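Local coordinates for putative ManD family dehydratase (Pantoea ananatis, PDB 3T6C), which dehydrates D-gluconate to 2-dehydro-3-deoxy-D-gluconate with low activity in vitro, using one magnesium ion per subunit, as a member of the enolase superfamily, at residues V32-L36 and Q72-D76; D118-W122 and G326-P330; L283-R287 and K313-Y317. One frame throughout, in Å; residues are numbered along the deposited sequence. Where two conformers were deposited one is given.

Contact 1 comes first along the chain and lies wholly in the N-terminal capping domain, joining strand 29-37 to helix 68-83. Contact 2 takes helix 108-129 of the same domain, which also packs on Val32 and Ile75, and joins it to the start of helix 328-340 in the C-terminal barrel. Its centre is about 15 Å from that of contact 1, on the same side of the chain's centre. Contact 3 falls between the segments of contact 2 in sequence and is internal to the barrel; its centre lies about 28 Å from that of contact 2 and 37 Å from contact 1's. One contact lies within the cap, one at the cap–barrel interface and one within the barrel.

Contact 1. Residues V32-L36 and Q72-D76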
ATOM      1  N   VAL A  32      34.136  38.180  -0.315  1.00 11.60           N
ATOM      2  CA  VAL A  32      32.939  37.687  -0.977  1.00 12.58           C
ATOM      3  C   VAL A  32      32.078  38.890  -1.180  1.00 18.24           C
ATOM      4  O   VAL A  32      31.784  39.621  -0.213  1.00 17.10           O
ATOM      5  CB  VAL A  32      32.163  36.655  -0.112  1.00  9.93           C
ATOM      6  CG1 VAL A  32      30.795  36.247  -0.790  1.00 11.46           C
ATOM      7  CG2 VAL A  32      33.068  35.451   0.168  1.00 12.63           C
ATOM      8  N   LYS A  33      31.636  39.110  -2.411  1.00 14.49           N
ATOM      9  CA  LYS A  33      30.689  40.212  -2.609  1.00 21.50           C
ATOM     10  C   LYS A  33      29.514  39.912  -3.523  1.00 16.94           C
ATOM     11  O   LYS A  33      29.541  38.990  -4.316  1.00 14.42           O
ATOM     12  CB  LYS A  33      31.390  41.438  -3.099  1.00 23.01           C
ATOM     13  CG  LYS A  33      31.807  41.350  -4.505  1.00 19.88           C
ATOM     14  CD  LYS A  33      32.288  42.736  -4.893  1.00 31.04           C
ATOM     15  CE  LYS A  33      33.129  42.675  -6.091  1.00 32.52           C
ATOM     16  NZ  LYS A  33      34.067  43.855  -6.169  1.00 31.49           N
ATOM     17  N   THR A  34      28.471  40.716  -3.398  0.57 15.16           N
ATOM     18  CA  THR A  34      27.275  40.545  -4.214  0.57 13.48           C
ATOM     19  C   THR A  34      27.175  41.730  -5.172  0.57 11.89           C
ATOM     20  O   THR A  34      27.337  42.880  -4.757  0.57 14.37           O
ATOM     21  CB  THR A  34      26.011  40.567  -3.366  0.57 15.41           C
ATOM     22  OG1 THR A  34      26.072  39.586  -2.319  0.57 19.31           O
ATOM     23  CG2 THR A  34      24.803  40.308  -4.231  0.57 12.88           C
ATOM     24  N   ILE A  35      26.887  41.440  -6.445  1.00 10.26           N
ATOM     25  CA  ILE A  35      26.711  42.435  -7.465  1.00 11.04           C
ATOM     26  C   ILE A  35      25.262  42.330  -7.954  1.00 10.89           C
ATOM     27  O   ILE A  35      24.787  41.223  -8.334  1.00 12.35           O
ATOM     28  CB  ILE A  35      27.670  42.187  -8.632  1.00 11.56           C
ATOM     29  CG1 ILE A  35      29.130  42.414  -8.166  1.00 15.72           C
ATOM     30  CG2 ILE A  35      27.377  43.143  -9.774  1.00 14.74           C
ATOM     31  CD1 ILE A  35      30.168  41.668  -9.020  1.00 15.71           C
ATOM     32  N   LEU A  36      24.565  43.463  -7.921  1.00 12.68           N
ATOM     33  CA  LEU A  36      23.178  43.531  -8.385  1.00 10.65           C
ATOM     34  C   LEU A  36      23.206  44.304  -9.700  1.00 11.32           C
ATOM     35  O   LEU A  36      23.613  45.481  -9.760  1.00 15.11           O
ATOM     36  CB  LEU A  36      22.281  44.240  -7.382  1.00 12.91           C
ATOM     37  CG  LEU A  36      22.108  43.647  -5.982  1.00 17.85           C
ATOM     38  CD1 LEU A  36      21.075  44.417  -5.150  1.00 17.56           C
ATOM     39  CD2 LEU A  36      21.780  42.227  -6.059  1.00 20.80           C
ATOM     40  N   GLN A  72      20.637  39.581  -1.172  1.00  9.87           N
ATOM     41  CA  GLN A  72      21.859  40.333  -0.922  1.00 10.00           C
ATOM     42  C   GLN A  72      22.212  40.358   0.558  1.00 10.42           C
ATOM     43  O   GLN A  72      23.377  40.173   0.896  1.00 11.90           O
ATOM     44  CB  GLN A  72      21.720  41.759  -1.476  1.00 12.12           C
ATOM     45  CG  GLN A  72      22.945  42.606  -1.153  1.00 12.36           C
ATOM     46  CD  GLN A  72      22.759  43.985  -1.696  1.00 13.05           C
ATOM     47  OE1 GLN A  72      21.755  44.638  -1.421  1.00 14.32           O
ATOM     48  NE2 GLN A  72      23.707  44.431  -2.480  1.00 18.81           N
ATOM     49  N   SER A  73      21.244  40.584   1.441  0.67 10.93           N
ATOM     50  CA  SER A  73      21.546  40.535   2.868  0.67  9.86           C
ATOM     51  C   SER A  73      22.014  39.130   3.298  0.67 10.30           C
ATOM     52  O   SER A  73      22.997  38.949   4.025  0.67 11.35           O
ATOM     53  CB  SER A  73      20.294  40.914   3.669  0.67 12.57           C
ATOM     54  OG  SER A  73      20.580  40.956   5.047  0.67 13.28           O
ATOM     55  N   ALA A  74      21.294  38.112   2.853  1.00  8.89           N
ATOM     56  CA  ALA A  74      21.624  36.723   3.237  1.00  9.93           C
ATOM     57  C   ALA A  74      23.061  36.360   2.851  1.00 10.19           C
ATOM     58  O   ALA A  74      23.732  35.525   3.506  1.00 10.66           O
ATOM     59  CB  ALA A  74      20.586  35.723   2.614  1.00 11.80           C
ATOM     60  N   ILE A  75      23.566  36.963   1.772  1.00 10.66           N
ATOM     61  CA  ILE A  75      24.974  36.776   1.379  1.00 10.31           C
ATOM     62  C   ILE A  75      25.899  37.731   2.169  1.00 11.57           C
ATOM     63  O   ILE A  75      26.787  37.273   2.925  1.00 12.68           O
ATOM     64  CB  ILE A  75      25.159  37.016  -0.117  1.00 10.13           C
ATOM     65  CG1 ILE A  75      24.322  35.991  -0.933  1.00 10.45           C
ATOM     66  CG2 ILE A  75      26.670  36.943  -0.460  1.00  9.91           C
ATOM     67  CD1 ILE A  75      24.100  36.420  -2.399  1.00 12.99           C
ATOM     68  N   ASP A  76      25.686  39.040   2.013  1.00  9.48           N
ATOM     69  CA  ASP A  76      26.649  40.001   2.563  1.00 11.71           C
ATOM     70  C   ASP A  76      26.770  39.991   4.072  1.00 12.67           C
ATOM     71  O   ASP A  76      27.863  40.207   4.602  1.00 13.04           O
ATOM     72  CB  ASP A  76      26.280  41.417   2.129  1.00 12.02           C
ATOM     73  CG  ASP A  76      26.554  41.666   0.632  1.00 16.74           C
ATOM     74  OD1 ASP A  76      27.183  40.819  -0.042  1.00 19.80           O
ATOM     75  OD2 ASP A  76      26.148  42.722   0.118  1.00 20.92           O
TER
HETATM   76  O   HOH W   1      30.263  41.311   0.991  1.00 31.10           O
HETATM   77  O   HOH W   2      29.044  42.996  -1.392  1.00 29.65           O
HETATM   78  O   HOH W   3      26.524  44.122  -2.176  1.00 38.30           O
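Two flat groups, the carboxylate of Asp76 and the amide of Gln72, meet the strand. In one of the two modelled Thr34 conformers, Thr34 OG1 donates to Asp76 OD1 at 2.8 Å, coming from above the carboxylate plane, 47° out of it. The Gln72 amide has Leu36 CD1 over one face, 3.7 Å from Gln72 NE2; the extended Gln72 chain, with CG anti to the backbone N (chi1 176°), carries the amide out to Leu36. Water 3 ties the two groups to the strand: it accepts from Gln72 NE2 and donates to Asp76 OD2 at 2.7 Å and to Thr34 O at 3.0 Å. Water 2 takes the Thr34 N-H and gives a weak bond to Asp76 OD1. Beneath this polar layer, Ile75 CG2 lies 4.2 Å from Val32 CG1, while Ile75 and Val32 both continue onto Val47 of strand 44-51. Over these residues the local axes of 32-36 and 72-76 run nearly antiparallel (161°), 8.2 Å apart at closest. Such packing of a helix on a three-stranded antiparallel sheet belongs to the N-terminal capping domain of the mandelate racemase/muconate lactonizing enzymes.

Contact 2. Residues D118-W122 and G326-P330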
ATOM      1  N   ASP A 118      28.094  28.475  -3.824  1.00 10.15           N
ATOM      2  CA  ASP A 118      28.427  27.158  -4.364  1.00 11.19           C
ATOM      3  C   ASP A 118      28.924  27.212  -5.823  1.00 10.12           C
ATOM      4  O   ASP A 118      29.937  26.597  -6.173  1.00 11.24           O
ATOM      5  CB  ASP A 118      27.222  26.223  -4.249  1.00 10.17           C
ATOM      6  CG  ASP A 118      27.536  24.825  -4.735  1.00 10.94           C
ATOM      7  OD1 ASP A 118      28.247  24.072  -3.987  1.00 12.42           O
ATOM      8  OD2 ASP A 118      27.070  24.494  -5.856  1.00 12.00           O
ATOM      9  N   MET A 119      28.206  27.951  -6.672  1.00 10.73           N
ATOM     10  CA  MET A 119      28.624  28.062  -8.088  1.00  7.08           C
ATOM     11  C   MET A 119      30.022  28.697  -8.154  1.00  8.87           C
ATOM     12  O   MET A 119      30.873  28.279  -8.960  1.00 11.26           O
ATOM     13  CB  MET A 119      27.605  28.880  -8.921  1.00  8.48           C
ATOM     14  CG  MET A 119      26.298  28.198  -9.113  1.00 11.02           C
ATOM     15  SD  MET A 119      25.422  29.129 -10.374  1.00 12.39           S
ATOM     16  CE  MET A 119      23.810  28.341 -10.252  1.00 13.09           C
ATOM     17  N   ALA A 120      30.264  29.744  -7.344  1.00  8.72           N
ATOM     18  CA  ALA A 120      31.575  30.403  -7.373  1.00  8.75           C
ATOM     19  C   ALA A 120      32.664  29.454  -6.916  1.00  9.88           C
ATOM     20  O   ALA A 120      33.790  29.498  -7.432  1.00 10.76           O
ATOM     21  CB  ALA A 120      31.562  31.630  -6.496  1.00 11.43           C
ATOM     22  N   LEU A 121      32.371  28.580  -5.975  1.00 11.18           N
ATOM     23  CA  LEU A 121      33.400  27.615  -5.566  1.00  7.35           C
ATOM     24  C   LEU A 121      33.680  26.571  -6.651  1.00  8.28           C
ATOM     25  O   LEU A 121      34.857  26.198  -6.837  1.00  9.11           O
ATOM     26  CB  LEU A 121      32.985  26.897  -4.264  1.00  8.01           C
ATOM     27  CG  LEU A 121      32.905  27.848  -3.088  1.00  8.81           C
ATOM     28  CD1 LEU A 121      32.343  27.140  -1.855  1.00 12.55           C
ATOM     29  CD2 LEU A 121      34.286  28.465  -2.743  1.00 11.06           C
ATOM     30  N   TRP A 122      32.645  26.127  -7.371  1.00  8.76           N
ATOM     31  CA  TRP A 122      32.877  25.258  -8.504  1.00  9.22           C
ATOM     32  C   TRP A 122      33.684  25.974  -9.595  1.00  9.40           C
ATOM     33  O   TRP A 122      34.535  25.326 -10.234  1.00 11.06           O
ATOM     34  CB  TRP A 122      31.539  24.755  -9.067  1.00 10.22           C
ATOM     35  CG  TRP A 122      31.082  23.516  -8.361  1.00 10.03           C
ATOM     36  CD1 TRP A 122      30.062  23.432  -7.442  1.00 10.23           C
ATOM     37  CD2 TRP A 122      31.659  22.201  -8.440  1.00 12.92           C
ATOM     38  NE1 TRP A 122      29.949  22.128  -6.970  1.00  9.60           N
ATOM     39  CE2 TRP A 122      30.904  21.359  -7.573  1.00 11.31           C
ATOM     40  CE3 TRP A 122      32.740  21.644  -9.166  1.00 14.85           C
ATOM     41  CZ2 TRP A 122      31.182  20.000  -7.409  1.00 14.81           C
ATOM     42  CZ3 TRP A 122      33.023  20.277  -9.008  1.00 14.91           C
ATOM     43  CH2 TRP A 122      32.244  19.471  -8.129  1.00 17.07           C
ATOM     44  N   GLY A 326      19.937  25.657  -4.367  1.00  8.94           N
ATOM     45  CA  GLY A 326      21.221  25.805  -3.670  1.00  9.25           C
ATOM     46  C   GLY A 326      22.457  25.618  -4.517  1.00 11.42           C
ATOM     47  O   GLY A 326      23.546  25.509  -3.961  1.00 11.09           O
ATOM     48  N   GLY A 327      22.341  25.609  -5.848  1.00  9.96           N
ATOM     49  CA  GLY A 327      23.554  25.581  -6.663  1.00 10.55           C
ATOM     50  C   GLY A 327      23.905  24.285  -7.374  1.00  9.85           C
ATOM     51  O   GLY A 327      23.075  23.398  -7.548  1.00  9.55           O
ATOM     52  N   ILE A 328      25.145  24.228  -7.900  1.00  8.48           N
ATOM     53  CA  ILE A 328      25.582  23.070  -8.691  1.00  7.93           C
ATOM     54  C   ILE A 328      25.677  21.801  -7.852  1.00 10.20           C
ATOM     55  O   ILE A 328      25.300  20.722  -8.304  1.00  9.64           O
ATOM     56  CB  ILE A 328      26.939  23.364  -9.326  1.00  8.43           C
ATOM     57  CG1 ILE A 328      26.704  24.352 -10.469  1.00  9.91           C
ATOM     58  CG2 ILE A 328      27.596  22.054  -9.856  1.00 10.57           C
ATOM     59  CD1 ILE A 328      27.971  24.989 -11.053  1.00 11.66           C
ATOM     60  N   THR A 329      26.165  21.917  -6.612  1.00  9.45           N
ATOM     61  CA  THR A 329      26.294  20.730  -5.733  1.00  9.73           C
ATOM     62  C   THR A 329      24.958  19.972  -5.596  1.00 10.07           C
ATOM     63  O   THR A 329      24.870  18.782  -5.931  1.00  9.28           O
ATOM     64  CB  THR A 329      26.879  21.130  -4.376  1.00  9.33           C
ATOM     65  OG1 THR A 329      28.260  21.513  -4.572  1.00 11.59           O
ATOM     66  CG2 THR A 329      26.859  19.941  -3.361  1.00 11.58           C
ATOM     67  N   PRO A 330      23.905  20.657  -5.161  1.00  9.60           N
ATOM     68  CA  PRO A 330      22.626  19.930  -5.066  1.00  8.38           C
ATOM     69  C   PRO A 330      22.000  19.636  -6.426  1.00  9.85           C
ATOM     70  O   PRO A 330      21.315  18.615  -6.545  1.00  9.46           O
ATOM     71  CB  PRO A 330      21.760  20.865  -4.238  1.00  9.04           C
ATOM     72  CG  PRO A 330      22.369  22.269  -4.454  1.00  8.83           C
ATOM     73  CD  PRO A 330      23.852  21.983  -4.506  1.00  8.58           C
TER
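Asp118 and Thr329 meet through two bonds, one to each carboxylate oxygen. Thr329 OG1 donates at 2.6 Å to Asp118 OD1, which receives it on its syn lone pair, and the backbone Thr329 N reaches Asp118 OD2 at 2.8 Å in a nearly straight bond (173°), also on the syn side but somewhat tilted from the carboxylate plane. A chi1 of -177° swings the Asp118 carboxylate away from its own backbone N and out to the first turn of helix 328-340. The same hydroxyl accepts from Trp122: NE1 to Thr329 OG1 is 3.0 Å, with the oxygen close to the indole plane. Indole, hydroxyl and carboxylate therefore form a short chain of bonds that fixes the rotation of all three buried groups.

Gly327 is the N-cap of helix 328-340 and has no side chain to serve its opening turn, where Asp118 brings in an acceptor from a different domain. The helix dipole there would be expected to favour the charged carboxylate. This is the seam of the enolase superfamily architecture, where a helix of the capping domain lies on a helix of the C-terminal barrel. Trp95 NE1 of helix 91-100 hydrogen-bonds to Gly326 O.

Ile328 CG2 sits over one face of Trp122, 3.8 Å from the centroid of the five-membered ring, a CH-pi contact, and Ile328 CB comes within 3.6 Å of Trp122 CD1. The Met119 side chain crosses that of Ile328 at about a right angle, with Met119 CG 4.1 Å from Ile328 CG1. Ala360 of helix 355-367 touches both, and Leu136 of a neighbouring subunit packs on Trp122.

Contact 3. Residues L283-R287 and K313-Y317; sequences LKMLR and KLIDY
Arg287 spends its three guanidinium nitrogens on three acceptor atoms of two residues. NE and NH2 both reach Lys313 O side-on, at 3.1 Å from Arg287 NE and 2.9 Å from Arg287 NH2; NE arrives on a lone pair in the carbonyl plane, NH2 from above it. End-on, NH1 meets Asp316 OD1 at 2.8 Å and NH2 meets Asp316 OD2 at 2.9 Å, a two-bond salt bridge with the two planes 52° apart. Bends at chi2 (-74°) and chi3 (-84°) turn the guanidinium so that Lys313 O and the Asp316 carboxylate both lie at its edge. Over one face lies Leu314 O, 3.3 Å from Arg287 NE at too poor an angle to bond.

Lys313, with positive phi, is the C' residue of a Schellman motif ending helix 303-311. A helix that follows barrel strand 270-272 is thus bonded to the loop entering strand 317-318 in the beta/alpha barrel of the enolase C-terminal domain. Asp316 OD1 also accepts from Ile294 N of the adjacent strand, and Lys313 NZ pairs with Glu281 of a neighbouring subunit.

Leu283 CB packs on Leu314 CB at 4.0 Å, and Leu314 CD2 lies 3.9 Å from Arg287 CG. Trp282 of that neighbouring subunit packs on Arg287 and Lys313.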
ATOM      1  N   LEU A 283      -0.542  14.497  -8.044  1.00  7.66           N
ATOM      2  CA  LEU A 283       0.091  13.879  -9.208  1.00  7.76           C
ATOM      3  C   LEU A 283      -0.070  12.361  -9.179  1.00  7.03           C
ATOM      4  O   LEU A 283      -0.003  11.766 -10.263  1.00 10.24           O
ATOM      5  CB  LEU A 283       1.588  14.272  -9.342  1.00  8.26           C
ATOM      6  CG  LEU A 283       1.720  15.734  -9.764  1.00  9.50           C
ATOM      7  CD1 LEU A 283       3.203  16.164  -9.603  1.00 12.68           C
ATOM      8  CD2 LEU A 283       1.297  15.922 -11.198  1.00 13.95           C
ATOM      9  N   LYS A 284      -0.284  11.741  -8.007  1.00  8.68           N
ATOM     10  CA  LYS A 284      -0.556  10.290  -8.007  1.00  9.33           C
ATOM     11  C   LYS A 284      -1.792  10.001  -8.853  1.00 13.74           C
ATOM     12  O   LYS A 284      -1.796   9.134  -9.730  1.00 14.99           O
ATOM     13  CB  LYS A 284      -0.776   9.799  -6.598  1.00 13.06           C
ATOM     14  CG  LYS A 284      -1.222   8.315  -6.654  1.00 21.56           C
ATOM     15  CD  LYS A 284      -1.173   7.731  -5.234  1.00 31.14           C
ATOM     16  CE  LYS A 284      -1.852   6.384  -5.171  1.00 36.47           C
ATOM     17  NZ  LYS A 284      -2.069   6.008  -3.753  1.00 45.23           N
ATOM     18  N   MET A 285      -2.852  10.775  -8.666  1.00  9.46           N
ATOM     19  CA  MET A 285      -4.034  10.545  -9.458  1.00  8.01           C
ATOM     20  C   MET A 285      -3.793  10.827 -10.929  1.00 10.10           C
ATOM     21  O   MET A 285      -4.207  10.048 -11.823  1.00  9.43           O
ATOM     22  CB  MET A 285      -5.166  11.426  -8.928  1.00  8.62           C
ATOM     23  CG  MET A 285      -6.438  11.236  -9.736  1.00  8.94           C
ATOM     24  SD  MET A 285      -7.791  12.236  -9.064  1.00  9.51           S
ATOM     25  CE  MET A 285      -9.055  11.975 -10.318  1.00  9.33           C
ATOM     26  N   LEU A 286      -3.163  11.969 -11.219  1.00  9.57           N
ATOM     27  CA  LEU A 286      -2.886  12.300 -12.617  1.00  7.80           C
ATOM     28  C   LEU A 286      -2.159  11.161 -13.341  1.00  7.97           C
ATOM     29  O   LEU A 286      -2.501  10.841 -14.496  1.00  8.17           O
ATOM     30  CB  LEU A 286      -2.065  13.584 -12.705  1.00  6.50           C
ATOM     31  CG  LEU A 286      -1.885  14.129 -14.107  1.00  4.86           C
ATOM     32  CD1 LEU A 286      -1.713  15.685 -14.010  1.00  9.03           C
ATOM     33  CD2 LEU A 286      -0.685  13.556 -14.860  1.00 11.75           C
ATOM     34  N   ARG A 287      -1.150  10.567 -12.704  1.00  9.19           N
ATOM     35  CA  ARG A 287      -0.307   9.559 -13.370  1.00  6.57           C
ATOM     36  C   ARG A 287      -0.974   8.193 -13.465  1.00  8.50           C
ATOM     37  O   ARG A 287      -0.457   7.320 -14.134  1.00  9.76           O
ATOM     38  CB  ARG A 287       1.046   9.491 -12.655  1.00  9.81           C
ATOM     39  CG  ARG A 287       1.775  10.826 -12.712  1.00  8.79           C
ATOM     40  CD  ARG A 287       2.341  11.117 -14.102  1.00  7.80           C
ATOM     41  NE  ARG A 287       3.634  10.472 -14.275  1.00  8.06           N
ATOM     42  CZ  ARG A 287       4.448  10.712 -15.298  1.00  5.73           C
ATOM     43  NH1 ARG A 287       4.047  11.460 -16.316  1.00  9.10           N
ATOM     44  NH2 ARG A 287       5.703  10.231 -15.272  1.00  7.23           N
ATOM     45  N   LYS A 313       7.877   8.200  -9.849  1.00  9.79           N
ATOM     46  CA  LYS A 313       7.717   8.307 -11.311  1.00  8.26           C
ATOM     47  C   LYS A 313       6.546   9.233 -11.664  1.00  6.94           C
ATOM     48  O   LYS A 313       5.802   8.984 -12.637  1.00 10.02           O
ATOM     49  CB  LYS A 313       7.538   6.923 -11.981  1.00  8.75           C
ATOM     50  CG  LYS A 313       8.494   5.836 -11.413  1.00  9.35           C
ATOM     51  CD  LYS A 313       9.967   6.198 -11.511  1.00  8.82           C
ATOM     52  CE  LYS A 313      10.874   5.007 -11.162  1.00  8.16           C
ATOM     53  NZ  LYS A 313      10.722   4.651  -9.676  1.00 10.88           N
ATOM     54  N   LEU A 314       6.382  10.287 -10.866  1.00  7.82           N
ATOM     55  CA  LEU A 314       5.217  11.179 -11.032  1.00  8.90           C
ATOM     56  C   LEU A 314       5.499  12.294 -12.018  1.00  7.54           C
ATOM     57  O   LEU A 314       4.582  12.997 -12.421  1.00  9.08           O
ATOM     58  CB  LEU A 314       4.735  11.769  -9.663  1.00  7.36           C
ATOM     59  CG  LEU A 314       4.336  10.631  -8.710  1.00  9.60           C
ATOM     60  CD1 LEU A 314       3.873  11.284  -7.413  1.00 10.92           C
ATOM     61  CD2 LEU A 314       3.247   9.702  -9.303  1.00 11.72           C
ATOM     62  N   ILE A 315       6.760  12.393 -12.470  1.00  7.24           N
ATOM     63  CA  ILE A 315       7.159  13.392 -13.455  1.00  7.16           C
ATOM     64  C   ILE A 315       8.163  12.753 -14.390  1.00  9.30           C
ATOM     65  O   ILE A 315       8.730  11.691 -14.093  1.00  8.04           O
ATOM     66  CB  ILE A 315       7.783  14.667 -12.837  1.00  8.37           C
ATOM     67  CG1 ILE A 315       9.050  14.311 -12.037  1.00  7.77           C
ATOM     68  CG2 ILE A 315       6.785  15.345 -11.863  1.00  9.56           C
ATOM     69  CD1 ILE A 315       9.753  15.571 -11.428  1.00  8.07           C
ATOM     70  N   ASP A 316       8.257  13.297 -15.578  1.00  8.33           N
ATOM     71  CA  ASP A 316       9.288  12.900 -16.532  1.00  7.23           C
ATOM     72  C   ASP A 316      10.455  13.842 -16.673  1.00  8.97           C
ATOM     73  O   ASP A 316      11.496  13.460 -17.211  1.00  9.15           O
ATOM     74  CB  ASP A 316       8.595  12.705 -17.872  1.00  7.69           C
ATOM     75  CG  ASP A 316       7.387  11.815 -17.717  1.00  9.97           C
ATOM     76  OD1 ASP A 316       6.243  12.316 -17.822  1.00  9.66           O
ATOM     77  OD2 ASP A 316       7.625  10.587 -17.442  1.00  9.77           O
ATOM     78  N   TYR A 317      10.270  15.080 -16.180  1.00  7.61           N
ATOM     79  CA  TYR A 317      11.302  16.127 -16.262  1.00  8.31           C
ATOM     80  C   TYR A 317      11.295  16.908 -14.996  1.00 10.88           C
ATOM     81  O   TYR A 317      10.245  17.382 -14.556  1.00  9.90           O
ATOM     82  CB  TYR A 317      11.014  17.128 -17.426  1.00  8.25           C
ATOM     83  CG  TYR A 317      11.065  16.450 -18.790  1.00  9.25           C
ATOM     84  CD1 TYR A 317       9.906  15.906 -19.351  1.00  7.43           C
ATOM     85  CD2 TYR A 317      12.261  16.327 -19.490  1.00 10.16           C
ATOM     86  CE1 TYR A 317       9.949  15.233 -20.596  1.00  6.98           C
ATOM     87  CE2 TYR A 317      12.312  15.657 -20.745  1.00  8.02           C
ATOM     88  CZ  TYR A 317      11.156  15.151 -21.268  1.00  8.68           C
ATOM     89  OH  TYR A 317      11.180  14.493 -22.477  1.00 10.11           O
TER